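Siroheme decarboxylase (Hydrogenobacter thermophilus, PDB 4CH7) catalyses the decarboxylation of siroheme to 12,18-didecarboxysiroheme, releasing two molecules of carbon dioxide on the way to heme d1. Local coordinates at residues Leu68-Val73 / Asp131-Arg136; Ser237-Pro242 / Ser301-Leu306; Ser260-Arg265 / Leu275-His280; Glu285-Leu290 / Leu305-Arg310. One frame throughout, in Å; residues are numbered along the deposited sequence.

All four contacts involve one closed antiparallel barrel built from two AsnC-like ligand-binding domains, contact 1 in the first and contacts 2, 3 and 4 in the second. Strands 132-139 of contact 1 and 259-264 of contact 3 are neighbours in the barrel; the two contacts also touch where Leu68 CD2 lies 3.6 Å from Phe276 CE2. Contact 3 meets contact 2 through the neighbouring strands 275-281 and 233-239, the centres of the two contacts about 10 Å apart. Contact 4 shares Leu305 and Leu306 with contact 2 and lays a helix on the sheet. The side chains of Leu68 and Tyr263 each lie about 7 Å from that of His93, the inferred active-site residue; contacts 2 and 4 are remote from it.

Contact 1. Residues Leu68-Val73 / Asp131-Arg136; sequences LIAFKV and DYLVLR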
loop_
_atom_site.group_PDB
_atom_site.type_symbol
_atom_site.label_atom_id
_atom_site.label_comp_id
_atom_site.label_asym_id
_atom_site.label_seq_id
_atom_site.Cartn_x
_atom_site.Cartn_y
_atom_site.Cartn_z
ATOM N N LEU A 68 -9.181 4.413 -3.604
ATOM C CA LEU A 68 -9.827 3.125 -3.799
ATOM C C LEU A 68 -10.913 3.295 -4.851
ATOM O O LEU A 68 -11.850 4.073 -4.666
ATOM C CB LEU A 68 -10.425 2.615 -2.490
ATOM C CG LEU A 68 -10.972 1.188 -2.473
ATOM C CD1 LEU A 68 -9.904 0.210 -2.928
ATOM C CD2 LEU A 68 -11.467 0.828 -1.084
ATOM N N ILE A 69 -10.777 2.578 -5.961
ATOM C CA ILE A 69 -11.722 2.705 -7.064
ATOM C C ILE A 69 -12.648 1.493 -7.125
ATOM O O ILE A 69 -12.210 0.361 -6.921
ATOM C CB ILE A 69 -10.987 2.879 -8.407
ATOM C CG1 ILE A 69 -9.924 3.976 -8.298
ATOM C CG2 ILE A 69 -11.971 3.198 -9.523
ATOM C CD1 ILE A 69 -10.476 5.329 -7.873
ATOM N N ALA A 70 -13.928 1.736 -7.400
ATOM C CA ALA A 70 -14.906 0.661 -7.529
ATOM C C ALA A 70 -15.641 0.788 -8.857
ATOM O O ALA A 70 -16.165 1.851 -9.171
ATOM C CB ALA A 70 -15.892 0.706 -6.379
ATOM N N PHE A 71 -15.674 -0.293 -9.633
ATOM C CA PHE A 71 -16.387 -0.301 -10.908
ATOM C C PHE A 71 -17.653 -1.148 -10.827
ATOM O O PHE A 71 -17.655 -2.215 -10.208
ATOM C CB PHE A 71 -15.494 -0.853 -12.023
ATOM C CG PHE A 71 -14.538 0.155 -12.602
ATOM C CD1 PHE A 71 -14.394 1.415 -12.033
ATOM C CD2 PHE A 71 -13.791 -0.159 -13.729
ATOM C CE1 PHE A 71 -13.511 2.344 -12.575
ATOM C CE2 PHE A 71 -12.908 0.761 -14.277
ATOM C CZ PHE A 71 -12.767 2.014 -13.699
ATOM N N LYS A 72 -18.732 -0.671 -11.443
ATOM C CA LYS A 72 -19.910 -1.512 -11.626
ATOM C C LYS A 72 -19.843 -2.179 -12.993
ATOM O O LYS A 72 -20.155 -1.568 -14.016
ATOM C CB LYS A 72 -21.211 -0.723 -11.471
ATOM C CG LYS A 72 -22.460 -1.538 -11.788
ATOM C CD LYS A 72 -23.561 -1.311 -10.768
ATOM C CE LYS A 72 -23.955 0.151 -10.690
ATOM N NZ LYS A 72 -25.100 0.364 -9.762
ATOM N N VAL A 73 -19.413 -3.435 -12.997
ATOM C CA VAL A 73 -19.281 -4.212 -14.221
ATOM C C VAL A 73 -20.195 -5.421 -14.098
ATOM O O VAL A 73 -20.370 -5.944 -13.003
ATOM C CB VAL A 73 -17.840 -4.713 -14.386
ATOM C CG1 VAL A 73 -17.632 -5.294 -15.772
ATOM C CG2 VAL A 73 -16.851 -3.590 -14.126
ATOM N N ASP A 131 -21.106 3.455 -13.944
ATOM C CA ASP A 131 -21.068 3.809 -12.531
ATOM C C ASP A 131 -19.770 3.374 -11.867
ATOM O O ASP A 131 -19.416 2.193 -11.883
ATOM C CB ASP A 131 -22.265 3.204 -11.796
ATOM C CG ASP A 131 -23.586 3.756 -12.283
ATOM O OD1 ASP A 131 -23.647 4.962 -12.598
ATOM O OD2 ASP A 131 -24.566 2.985 -12.353
ATOM N N TYR A 132 -19.062 4.337 -11.284
ATOM C CA TYR A 132 -17.851 4.031 -10.533
ATOM C C TYR A 132 -17.694 4.908 -9.296
ATOM O O TYR A 132 -18.331 5.959 -9.175
ATOM C CB TYR A 132 -16.602 4.113 -11.418
ATOM C CG TYR A 132 -16.347 5.467 -12.046
ATOM C CD1 TYR A 132 -15.602 6.435 -11.385
ATOM C CD2 TYR A 132 -16.831 5.766 -13.311
ATOM C CE1 TYR A 132 -15.360 7.666 -11.961
ATOM C CE2 TYR A 132 -16.592 6.993 -13.894
ATOM C CZ TYR A 132 -15.858 7.939 -13.214
ATOM O OH TYR A 132 -15.622 9.163 -13.793
ATOM N N LEU A 133 -16.845 4.462 -8.375
ATOM C CA LEU A 133 -16.601 5.194 -7.142
ATOM C C LEU A 133 -15.133 5.585 -7.036
ATOM O O LEU A 133 -14.247 4.825 -7.436
ATOM C CB LEU A 133 -17.001 4.352 -5.931
ATOM C CG LEU A 133 -18.460 3.909 -5.860
ATOM C CD1 LEU A 133 -18.694 3.032 -4.648
ATOM C CD2 LEU A 133 -19.383 5.112 -5.837
ATOM N N VAL A 134 -14.885 6.780 -6.509
ATOM C CA VAL A 134 -13.529 7.245 -6.263
ATOM C C VAL A 134 -13.402 7.604 -4.787
ATOM O O VAL A 134 -13.778 8.704 -4.367
ATOM C CB VAL A 134 -13.163 8.442 -7.165
ATOM C CG1 VAL A 134 -11.801 8.992 -6.790
ATOM C CG2 VAL A 134 -13.175 8.018 -8.627
ATOM N N LEU A 135 -12.886 6.660 -4.004
ATOM C CA LEU A 135 -12.830 6.807 -2.554
ATOM C C LEU A 135 -11.395 6.948 -2.058
ATOM O O LEU A 135 -10.551 6.091 -2.323
ATOM C CB LEU A 135 -13.493 5.605 -1.873
ATOM C CG LEU A 135 -14.852 5.180 -2.430
ATOM C CD1 LEU A 135 -15.385 3.958 -1.699
ATOM C CD2 LEU A 135 -15.844 6.320 -2.353
ATOM N N ARG A 136 -11.120 8.033 -1.341
ATOM C CA ARG A 136 -9.808 8.224 -0.739
ATOM C C ARG A 136 -9.840 7.870 0.740
ATOM O O ARG A 136 -10.472 8.558 1.544
ATOM C CB ARG A 136 -9.317 9.655 -0.949
ATOM C CG ARG A 136 -8.832 9.912 -2.364
ATOM C CD ARG A 136 -8.370 11.341 -2.560
ATOM N NE ARG A 136 -7.860 11.552 -3.912
ATOM C CZ ARG A 136 -8.633 11.784 -4.968
ATOM N NH1 ARG A 136 -9.951 11.832 -4.834
ATOM N NH2 ARG A 136 -8.093 11.963 -6.165
#
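Five backbone hydrogen bonds tie Leu68-Lys72 to Asp131-Leu135. Leu68 and Leu135 exchange a reciprocal pair, with Leu135 N 2.9 Å from Leu68 O, and Ala70 and Leu133 form a second, in which Leu133 N lies 2.8 Å from Ala70 O. The fifth runs from Lys72 N to Asp131 O, just past the last paired residues. Between the two reciprocal pairs Ile69 faces Val134 as a non-hydrogen-bonded pair, and the CA-H of Ile69 points at Leu133 O.

Apolar contacts divide between the two faces of this antiparallel ladder, which joins the first and last strands of the ferredoxin-like AsnC-type domain. On one face Ala70 CB meets Leu133 CB at 3.8 Å, beside the Leu68-Leu135 pair; Leu68 also packs on Trp104 and Thr106. The other face carries Ile69, whose CD1 reaches Val134 CG2 at 3.9 Å, and Phe71, whose CD1 lies 3.5 Å from Tyr132 CB. Tyr132 has its CG between the backbone N and carbonyl carbon (chi1 60°), and its ring continues away from Phe71 toward Val120 and Ala124 of helix 116-126.

Charge enters at the partly exposed end. Lys72 and Asp131 run alongside each other, and the lysine chain bends at chi2 and chi3 to bring CE within 3.3 Å of Asp131 OD2. The salt bridge from Lys72 NZ to that oxygen is long, 3.7 Å, and the ammonium has a further cation-pi partner in Phe101.

Contact 2. Residues Ser237-Pro242 / Ser301-Leu306; sequences SVWEVP and SKYALL
Ser237 OG accepts a hydrogen bond from Trp239 NE1 at 2.8 Å, close to the indole plane, and is also hydrogen-bonded to Ala277 O on the adjoining strand. One edge of the indole is thus tied to a serine that is itself held, within the antiparallel strand pair 233-239 and 303-314 of the second ferredoxin-like AsnC-type domain. The six-membered ring of Trp239 and the Tyr303 ring form an offset stack, centroids 4.6 Å apart and planes inclined by 16°. Tyr303 CG sits between its backbone N and carbonyl carbon (chi1 78°), which places CB and the ring over the indole; helix 284-297 packs against the tyrosine through Ala291, Glu292 and Ser295.

Val238 N lies 3.0 Å from Ala304 O, and Ala304 N returns the bond to Val238 O. Glu240 N donates likewise to Lys302 O. Val238 CG2 touches both Ala304 CB and Leu306 CD1. Glu240 and Lys302 extend side by side without an ion pair: Glu240 OE1 meets Lys302 CD at 3.2 Å but remains 5.3 Å from Lys302 NZ.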
loop_
_atom_site.group_PDB
_atom_site.type_symbol
_atom_site.label_atom_id
_atom_site.label_comp_id
_atom_site.label_asym_id
_atom_site.label_seq_id
_atom_site.Cartn_x
_atom_site.Cartn_y
_atom_site.Cartn_z
ATOM N N SER A 237 -15.147 -5.038 5.129
ATOM C CA SER A 237 -16.353 -4.609 5.820
ATOM C C SER A 237 -16.400 -3.087 5.799
ATOM O O SER A 237 -15.416 -2.424 6.132
ATOM C CB SER A 237 -16.372 -5.125 7.257
ATOM O OG SER A 237 -15.388 -4.482 8.042
ATOM N N VAL A 238 -17.531 -2.534 5.377
ATOM C CA VAL A 238 -17.689 -1.085 5.343
ATOM C C VAL A 238 -18.785 -0.650 6.311
ATOM O O VAL A 238 -19.832 -1.287 6.399
ATOM C CB VAL A 238 -17.960 -0.567 3.913
ATOM C CG1 VAL A 238 -16.764 -0.851 3.020
ATOM C CG2 VAL A 238 -19.215 -1.199 3.334
ATOM N N TRP A 239 -18.531 0.427 7.047
ATOM C CA TRP A 239 -19.429 0.842 8.116
ATOM C C TRP A 239 -19.757 2.327 8.048
ATOM O O TRP A 239 -18.900 3.149 7.714
ATOM C CB TRP A 239 -18.800 0.523 9.476
ATOM C CG TRP A 239 -18.354 -0.905 9.604
ATOM C CD1 TRP A 239 -17.216 -1.458 9.097
ATOM C CD2 TRP A 239 -19.044 -1.960 10.288
ATOM N NE1 TRP A 239 -17.157 -2.794 9.418
ATOM C CE2 TRP A 239 -18.267 -3.127 10.149
ATOM C CE3 TRP A 239 -20.240 -2.032 11.004
ATOM C CZ2 TRP A 239 -18.654 -4.352 10.702
ATOM C CZ3 TRP A 239 -20.624 -3.246 11.547
ATOM C CH2 TRP A 239 -19.835 -4.388 11.395
ATOM N N GLU A 240 -21.002 2.669 8.361
ATOM C CA GLU A 240 -21.369 4.064 8.551
ATOM C C GLU A 240 -21.340 4.374 10.041
ATOM O O GLU A 240 -22.160 3.863 10.808
ATOM C CB GLU A 240 -22.750 4.358 7.971
ATOM C CG GLU A 240 -23.173 5.813 8.108
ATOM C CD GLU A 240 -24.502 6.096 7.444
ATOM O OE1 GLU A 240 -24.829 5.413 6.450
ATOM O OE2 GLU A 240 -25.223 6.997 7.921
ATOM N N VAL A 241 -20.381 5.198 10.445
ATOM C CA VAL A 241 -20.160 5.498 11.852
ATOM C C VAL A 241 -20.112 7.006 12.058
ATOM O O VAL A 241 -19.469 7.714 11.284
ATOM C CB VAL A 241 -18.833 4.884 12.346
ATOM C CG1 VAL A 241 -18.658 5.104 13.843
ATOM C CG2 VAL A 241 -18.775 3.404 12.020
ATOM N N PRO A 242 -20.808 7.506 13.095
ATOM C CA PRO A 242 -20.652 8.916 13.473
ATOM C C PRO A 242 -19.191 9.220 13.802
ATOM O O PRO A 242 -18.582 8.496 14.589
ATOM C CB PRO A 242 -21.532 9.050 14.725
ATOM C CG PRO A 242 -21.821 7.636 15.180
ATOM C CD PRO A 242 -21.813 6.818 13.924
ATOM N N SER A 301 -26.106 -0.446 12.525
ATOM C CA SER A 301 -26.968 -1.211 11.629
ATOM C C SER A 301 -26.647 -0.946 10.162
ATOM O O SER A 301 -27.026 -1.725 9.286
ATOM C CB SER A 301 -28.437 -0.894 11.909
ATOM O OG SER A 301 -28.682 0.499 11.834
ATOM N N LYS A 302 -25.947 0.152 9.901
ATOM C CA LYS A 302 -25.571 0.501 8.538
ATOM C C LYS A 302 -24.181 -0.019 8.205
ATOM O O LYS A 302 -23.174 0.592 8.574
ATOM C CB LYS A 302 -25.622 2.013 8.339
ATOM C CG LYS A 302 -26.940 2.628 8.751
ATOM C CD LYS A 302 -27.070 4.027 8.199
ATOM C CE LYS A 302 -28.325 4.700 8.706
ATOM N NZ LYS A 302 -29.556 3.956 8.323
ATOM N N TYR A 303 -24.135 -1.149 7.506
ATOM C CA TYR A 303 -22.872 -1.739 7.085
ATOM C C TYR A 303 -23.073 -2.732 5.951
ATOM O O TYR A 303 -24.204 -3.093 5.620
ATOM C CB TYR A 303 -22.166 -2.420 8.260
ATOM C CG TYR A 303 -22.719 -3.776 8.637
ATOM C CD1 TYR A 303 -23.818 -3.891 9.476
ATOM C CD2 TYR A 303 -22.125 -4.942 8.171
ATOM C CE1 TYR A 303 -24.316 -5.130 9.829
ATOM C CE2 TYR A 303 -22.616 -6.182 8.519
ATOM C CZ TYR A 303 -23.711 -6.271 9.347
ATOM O OH TYR A 303 -24.203 -7.508 9.694
ATOM N N ALA A 304 -21.966 -3.170 5.360
ATOM C CA ALA A 304 -22.005 -4.140 4.275
ATOM C C ALA A 304 -20.730 -4.968 4.261
ATOM O O ALA A 304 -19.650 -4.466 4.581
ATOM C CB ALA A 304 -22.192 -3.439 2.942
ATOM N N LEU A 305 -20.859 -6.238 3.894
ATOM C CA LEU A 305 -19.703 -7.118 3.789
ATOM C C LEU A 305 -19.366 -7.380 2.326
ATOM O O LEU A 305 -20.095 -8.088 1.627
ATOM C CB LEU A 305 -19.954 -8.435 4.528
ATOM C CG LEU A 305 -20.132 -8.321 6.043
ATOM C CD1 LEU A 305 -20.334 -9.688 6.683
ATOM C CD2 LEU A 305 -18.947 -7.610 6.664
ATOM N N LEU A 306 -18.264 -6.795 1.868
ATOM C CA LEU A 306 -17.831 -6.963 0.489
ATOM C C LEU A 306 -16.759 -8.045 0.414
ATOM O O LEU A 306 -15.563 -7.758 0.502
ATOM C CB LEU A 306 -17.316 -5.640 -0.091
ATOM C CG LEU A 306 -18.348 -4.554 -0.422
ATOM C CD1 LEU A 306 -18.888 -3.874 0.827
ATOM C CD2 LEU A 306 -17.760 -3.525 -1.371
#

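Contact 3. Residues Ser260-Arg265 / Leu275-His280; sequences SHCYQR and LFAMMH
Met278 CG and Phe276 CB both lie at the edge of the Tyr263 ring, near its plane, with Met278 CG 4.0 Å from Tyr263 CE1. Bends at chi2 and chi3 fold the chain of Met278, a selenomethionine, back, bringing CE to Tyr263 CD1 as well. Phe276 CZ meets Arg265 CD at 3.8 Å, the guanidinium and phenyl planes 58° apart; Arg265 NH1 is held by Phe271 O and Tyr273 O.

Met278 O accepts from two donors of one residue. Ser260 N approaches at 3.0 Å, nearly straight out from the carbonyl, whereas Ser260 OG, at 3.3 Å from the same oxygen, stands above the carbonyl plane. Met278 N returns a bond to His261 O; Tyr263 N to Phe276 O and Phe276 N to Tyr263 O are both 2.8 Å. On the other face Cys262 SG touches Ala277 CB. These strands form a beta hairpin of the second ferredoxin-like AsnC-type domain, the side chain of Tyr263 about 7 Å from that of His93, the inferred active-site residue.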
loop_
_atom_site.group_PDB
_atom_site.type_symbol
_atom_site.label_atom_id
_atom_site.label_comp_id
_atom_site.label_asym_id
_atom_site.label_seq_id
_atom_site.Cartn_x
_atom_site.Cartn_y
_atom_site.Cartn_z
ATOM N N SER A 260 -7.900 -7.131 10.311
ATOM C CA SER A 260 -6.579 -6.592 10.010
ATOM C C SER A 260 -6.620 -5.070 9.876
ATOM O O SER A 260 -6.890 -4.359 10.845
ATOM C CB SER A 260 -6.015 -7.226 8.737
ATOM O OG SER A 260 -6.967 -7.213 7.687
ATOM N N HIS A 261 -6.363 -4.576 8.671
ATOM C CA HIS A 261 -6.284 -3.136 8.438
ATOM C C HIS A 261 -7.628 -2.427 8.551
ATOM O O HIS A 261 -8.660 -2.948 8.125
ATOM C CB HIS A 261 -5.668 -2.851 7.069
ATOM C CG HIS A 261 -4.297 -3.420 6.900
ATOM N ND1 HIS A 261 -3.194 -2.909 7.550
ATOM C CD2 HIS A 261 -3.846 -4.455 6.153
ATOM C CE1 HIS A 261 -2.124 -3.608 7.214
ATOM N NE2 HIS A 261 -2.494 -4.552 6.367
ATOM N N CYS A 262 -7.599 -1.230 9.129
ATOM C CA CYS A 262 -8.771 -0.370 9.170
ATOM C C CYS A 262 -8.463 0.942 8.460
ATOM O O CYS A 262 -7.354 1.471 8.562
ATOM C CB CYS A 262 -9.212 -0.106 10.610
ATOM S SG CYS A 262 -9.811 -1.573 11.473
ATOM N N TYR A 263 -9.445 1.453 7.726
ATOM C CA TYR A 263 -9.285 2.705 7.004
ATOM C C TYR A 263 -10.481 3.593 7.286
ATOM O O TYR A 263 -11.547 3.104 7.667
ATOM C CB TYR A 263 -9.193 2.451 5.500
ATOM C CG TYR A 263 -8.142 1.442 5.102
ATOM C CD1 TYR A 263 -8.432 0.084 5.077
ATOM C CD2 TYR A 263 -6.864 1.844 4.739
ATOM C CE1 TYR A 263 -7.480 -0.842 4.712
ATOM C CE2 TYR A 263 -5.905 0.922 4.370
ATOM C CZ TYR A 263 -6.218 -0.419 4.360
ATOM O OH TYR A 263 -5.267 -1.342 3.996
ATOM N N GLN A 264 -10.309 4.896 7.100
ATOM C CA GLN A 264 -11.430 5.812 7.216
ATOM C C GLN A 264 -11.443 6.803 6.061
ATOM O O GLN A 264 -10.409 7.087 5.448
ATOM C CB GLN A 264 -11.405 6.549 8.555
ATOM C CG GLN A 264 -10.215 7.478 8.740
ATOM C CD GLN A 264 -10.416 8.432 9.899
ATOM O OE1 GLN A 264 -11.545 8.794 10.221
ATOM N NE2 GLN A 264 -9.323 8.844 10.532
ATOM N N ARG A 265 -12.631 7.305 5.762
ATOM C CA ARG A 265 -12.801 8.320 4.741
ATOM C C ARG A 265 -13.964 9.189 5.160
ATOM O O ARG A 265 -14.587 8.948 6.195
ATOM C CB ARG A 265 -13.102 7.673 3.389
ATOM C CG ARG A 265 -14.346 6.791 3.390
ATOM C CD ARG A 265 -14.693 6.301 1.985
ATOM N NE ARG A 265 -15.200 7.369 1.125
ATOM C CZ ARG A 265 -16.491 7.597 0.898
ATOM N NH1 ARG A 265 -17.416 6.836 1.466
ATOM N NH2 ARG A 265 -16.863 8.589 0.105
ATOM N N LEU A 275 -16.152 4.059 7.517
ATOM C CA LEU A 275 -15.194 3.172 8.177
ATOM C C LEU A 275 -15.023 1.857 7.424
ATOM O O LEU A 275 -15.990 1.127 7.198
ATOM C CB LEU A 275 -15.588 2.907 9.633
ATOM C CG LEU A 275 -14.634 2.008 10.424
ATOM C CD1 LEU A 275 -13.219 2.538 10.359
ATOM C CD2 LEU A 275 -15.079 1.889 11.864
ATOM N N PHE A 276 -13.783 1.573 7.032
ATOM C CA PHE A 276 -13.452 0.335 6.335
ATOM C C PHE A 276 -12.650 -0.558 7.273
ATOM O O PHE A 276 -11.737 -0.088 7.954
ATOM C CB PHE A 276 -12.629 0.613 5.072
ATOM C CG PHE A 276 -13.405 1.272 3.953
ATOM C CD1 PHE A 276 -14.522 2.063 4.210
ATOM C CD2 PHE A 276 -13.008 1.095 2.634
ATOM C CE1 PHE A 276 -15.226 2.669 3.176
ATOM C CE2 PHE A 276 -13.706 1.694 1.593
ATOM C CZ PHE A 276 -14.817 2.483 1.866
ATOM N N ALA A 277 -12.995 -1.841 7.319
ATOM C CA ALA A 277 -12.255 -2.792 8.145
ATOM C C ALA A 277 -12.086 -4.122 7.432
ATOM O O ALA A 277 -13.057 -4.855 7.236
ATOM C CB ALA A 277 -12.943 -2.994 9.488
HETATM N N MSE A 278 -10.850 -4.434 7.055
HETATM C CA MSE A 278 -10.561 -5.691 6.380
HETATM C C MSE A 278 -10.790 -6.856 7.329
HETATM O O MSE A 278 -10.145 -6.959 8.372
HETATM C CB MSE A 278 -9.121 -5.718 5.869
HETATM C CG MSE A 278 -8.754 -4.582 4.922
HETATM SE SE MSE A 278 -10.000 -4.350 3.448
HETATM C CE MSE A 278 -10.993 -2.841 4.153
HETATM N N MSE A 279 -11.725 -7.727 6.970
HETATM C CA MSE A 279 -11.982 -8.920 7.762
HETATM C C MSE A 279 -11.506 -10.168 7.029
HETATM O O MSE A 279 -11.432 -10.197 5.797
HETATM C CB MSE A 279 -13.467 -9.044 8.114
HETATM C CG MSE A 279 -13.954 -8.075 9.186
HETATM SE SE MSE A 279 -15.882 -8.132 9.392
HETATM C CE MSE A 279 -16.087 -6.820 10.801
ATOM N N HIS A 280 -11.169 -11.192 7.801
ATOM C CA HIS A 280 -10.834 -12.493 7.250
ATOM C C HIS A 280 -11.326 -13.562 8.211
ATOM O O HIS A 280 -11.456 -13.317 9.412
ATOM C CB HIS A 280 -9.325 -12.631 7.017
ATOM C CG HIS A 280 -8.495 -12.363 8.233
ATOM N ND1 HIS A 280 -7.595 -11.324 8.307
ATOM C CD2 HIS A 280 -8.425 -13.005 9.426
ATOM C CE1 HIS A 280 -7.008 -11.333 9.493
ATOM N NE2 HIS A 280 -7.497 -12.342 10.189
#

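Contact 4. Residues Glu285-Leu290 / Leu305-Arg310; sequences EEIKLL and LLFSTR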
loop_
_atom_site.group_PDB
_atom_site.type_symbol
_atom_site.label_atom_id
_atom_site.label_comp_id
_atom_site.label_asym_id
_atom_site.label_seq_id
_atom_site.Cartn_x
_atom_site.Cartn_y
_atom_site.Cartn_z
ATOM N N GLU A 285 -19.567 -17.101 6.554
ATOM C CA GLU A 285 -20.506 -17.033 7.673
ATOM C C GLU A 285 -19.816 -16.635 8.975
ATOM O O GLU A 285 -20.381 -15.914 9.799
ATOM C CB GLU A 285 -21.204 -18.384 7.849
ATOM C CG GLU A 285 -22.255 -18.412 8.944
ATOM C CD GLU A 285 -23.484 -17.599 8.594
ATOM O OE1 GLU A 285 -23.811 -17.501 7.393
ATOM O OE2 GLU A 285 -24.129 -17.066 9.520
ATOM N N GLU A 286 -18.584 -17.106 9.146
ATOM C CA GLU A 286 -17.777 -16.769 10.311
ATOM C C GLU A 286 -17.528 -15.262 10.387
ATOM O O GLU A 286 -17.624 -14.662 11.458
ATOM C CB GLU A 286 -16.449 -17.526 10.262
ATOM C CG GLU A 286 -15.511 -17.209 11.414
ATOM C CD GLU A 286 -14.178 -17.910 11.288
ATOM O OE1 GLU A 286 -14.138 -19.031 10.741
ATOM O OE2 GLU A 286 -13.167 -17.333 11.734
ATOM N N ILE A 287 -17.204 -14.662 9.245
ATOM C CA ILE A 287 -17.027 -13.216 9.150
ATOM C C ILE A 287 -18.350 -12.502 9.438
ATOM O O ILE A 287 -18.376 -11.501 10.159
ATOM C CB ILE A 287 -16.487 -12.803 7.760
ATOM C CG1 ILE A 287 -15.012 -13.188 7.619
ATOM C CG2 ILE A 287 -16.652 -11.309 7.532
ATOM C CD1 ILE A 287 -14.442 -12.952 6.232
ATOM N N LYS A 288 -19.439 -13.029 8.879
ATOM C CA LYS A 288 -20.776 -12.487 9.107
ATOM C C LYS A 288 -21.102 -12.403 10.595
ATOM O O LYS A 288 -21.642 -11.401 11.061
ATOM C CB LYS A 288 -21.834 -13.336 8.396
ATOM C CG LYS A 288 -21.967 -13.069 6.900
ATOM C CD LYS A 288 -23.142 -13.842 6.307
ATOM C CE LYS A 288 -23.300 -13.571 4.818
ATOM N NZ LYS A 288 -24.394 -14.383 4.211
ATOM N N LEU A 289 -20.769 -13.461 11.328
ATOM C CA LEU A 289 -20.952 -13.502 12.776
ATOM C C LEU A 289 -20.198 -12.362 13.457
ATOM O O LEU A 289 -20.769 -11.620 14.259
ATOM C CB LEU A 289 -20.480 -14.848 13.333
ATOM C CG LEU A 289 -21.535 -15.932 13.559
ATOM C CD1 LEU A 289 -22.458 -16.059 12.360
ATOM C CD2 LEU A 289 -20.878 -17.271 13.866
ATOM N N LEU A 290 -18.916 -12.231 13.124
ATOM C CA LEU A 290 -18.061 -11.182 13.676
ATOM C C LEU A 290 -18.619 -9.787 13.396
ATOM O O LEU A 290 -18.606 -8.918 14.266
ATOM C CB LEU A 290 -16.642 -11.313 13.112
ATOM C CG LEU A 290 -15.658 -10.169 13.367
ATOM C CD1 LEU A 290 -15.479 -9.926 14.854
ATOM C CD2 LEU A 290 -14.317 -10.450 12.703
ATOM N N LEU A 305 -20.859 -6.238 3.894
ATOM C CA LEU A 305 -19.703 -7.118 3.789
ATOM C C LEU A 305 -19.366 -7.380 2.326
ATOM O O LEU A 305 -20.095 -8.088 1.627
ATOM C CB LEU A 305 -19.954 -8.435 4.528
ATOM C CG LEU A 305 -20.132 -8.321 6.043
ATOM C CD1 LEU A 305 -20.334 -9.688 6.683
ATOM C CD2 LEU A 305 -18.947 -7.610 6.664
ATOM N N LEU A 306 -18.264 -6.795 1.868
ATOM C CA LEU A 306 -17.831 -6.963 0.489
ATOM C C LEU A 306 -16.759 -8.045 0.414
ATOM O O LEU A 306 -15.563 -7.758 0.502
ATOM C CB LEU A 306 -17.316 -5.640 -0.091
ATOM C CG LEU A 306 -18.348 -4.554 -0.422
ATOM C CD1 LEU A 306 -18.888 -3.874 0.827
ATOM C CD2 LEU A 306 -17.760 -3.525 -1.371
ATOM N N PHE A 307 -17.197 -9.289 0.253
ATOM C CA PHE A 307 -16.288 -10.430 0.233
ATOM C C PHE A 307 -15.423 -10.461 -1.020
ATOM O O PHE A 307 -15.910 -10.240 -2.127
ATOM C CB PHE A 307 -17.073 -11.739 0.348
ATOM C CG PHE A 307 -17.736 -11.936 1.683
ATOM C CD1 PHE A 307 -17.060 -12.563 2.718
ATOM C CD2 PHE A 307 -19.038 -11.502 1.900
ATOM C CE1 PHE A 307 -17.664 -12.749 3.953
ATOM C CE2 PHE A 307 -19.650 -11.685 3.131
ATOM C CZ PHE A 307 -18.960 -12.310 4.159
ATOM N N SER A 308 -14.137 -10.740 -0.833
ATOM C CA SER A 308 -13.220 -10.928 -1.950
ATOM C C SER A 308 -13.412 -12.324 -2.537
ATOM O O SER A 308 -13.079 -13.321 -1.899
ATOM C CB SER A 308 -11.773 -10.736 -1.488
ATOM O OG SER A 308 -10.859 -11.332 -2.392
ATOM N N THR A 309 -13.967 -12.393 -3.744
ATOM C CA THR A 309 -14.223 -13.678 -4.392
ATOM C C THR A 309 -13.209 -13.971 -5.496
ATOM O O THR A 309 -13.174 -15.078 -6.038
ATOM C CB THR A 309 -15.659 -13.762 -4.949
ATOM O OG1 THR A 309 -15.918 -12.637 -5.798
ATOM C CG2 THR A 309 -16.665 -13.767 -3.808
ATOM N N ARG A 310 -12.391 -12.970 -5.818
ATOM C CA ARG A 310 -11.298 -13.123 -6.778
ATOM C C ARG A 310 -10.178 -12.119 -6.515
ATOM O O ARG A 310 -10.433 -10.985 -6.106
ATOM C CB ARG A 310 -11.791 -12.959 -8.221
ATOM C CG ARG A 310 -12.312 -14.229 -8.870
ATOM C CD ARG A 310 -12.157 -14.202 -10.386
ATOM N NE ARG A 310 -10.759 -14.305 -10.797
ATOM C CZ ARG A 310 -10.360 -14.579 -12.035
ATOM N NH1 ARG A 310 -11.254 -14.777 -12.994
ATOM N NH2 ARG A 310 -9.067 -14.650 -12.318
#
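Leu305 CD1 rests against Lys288, 3.7 Å from its CA and 3.8 Å from its CG, so the lysine contributes the aliphatic root of its chain. Leu305 CG lies anti to its carbonyl carbon (chi1 -65°), carrying CD1 to this spot. The same methyl lies 4.1 Å from Ile287 CG2. Beside it, Phe307 CE1 is 4.0 Å from Ile287 CD1, and the two side chains overlap alongside, running in opposite senses. Lys288 CG comes up to the edge of the phenyl ring, near its plane, 4.1 Å from Phe307 CZ.

Helix 284-297 packs on the outer face of the barrel next to strand 303-314, the helix-on-sheet layer of a ferredoxin-like domain, with the short segment axes 10.5 Å apart at 152°. Leu305 and Phe307 are two residues apart in the strand, so both turn toward the helix, with Leu306 between them. Phe307 also packs on Gln284, at the start of the same helix, and on Ala235 of the adjacent strand, while Phe307 N is hydrogen-bonded to Thr98 OG1. Ile287 is backed by Met279, whose selenium touches its CG2.

No hydrogen bond crosses between these segments; helix and strand meet through hydrocarbon alone, and the extended chain of Lys288 carries its ammonium beyond the apolar contact at an exposed position.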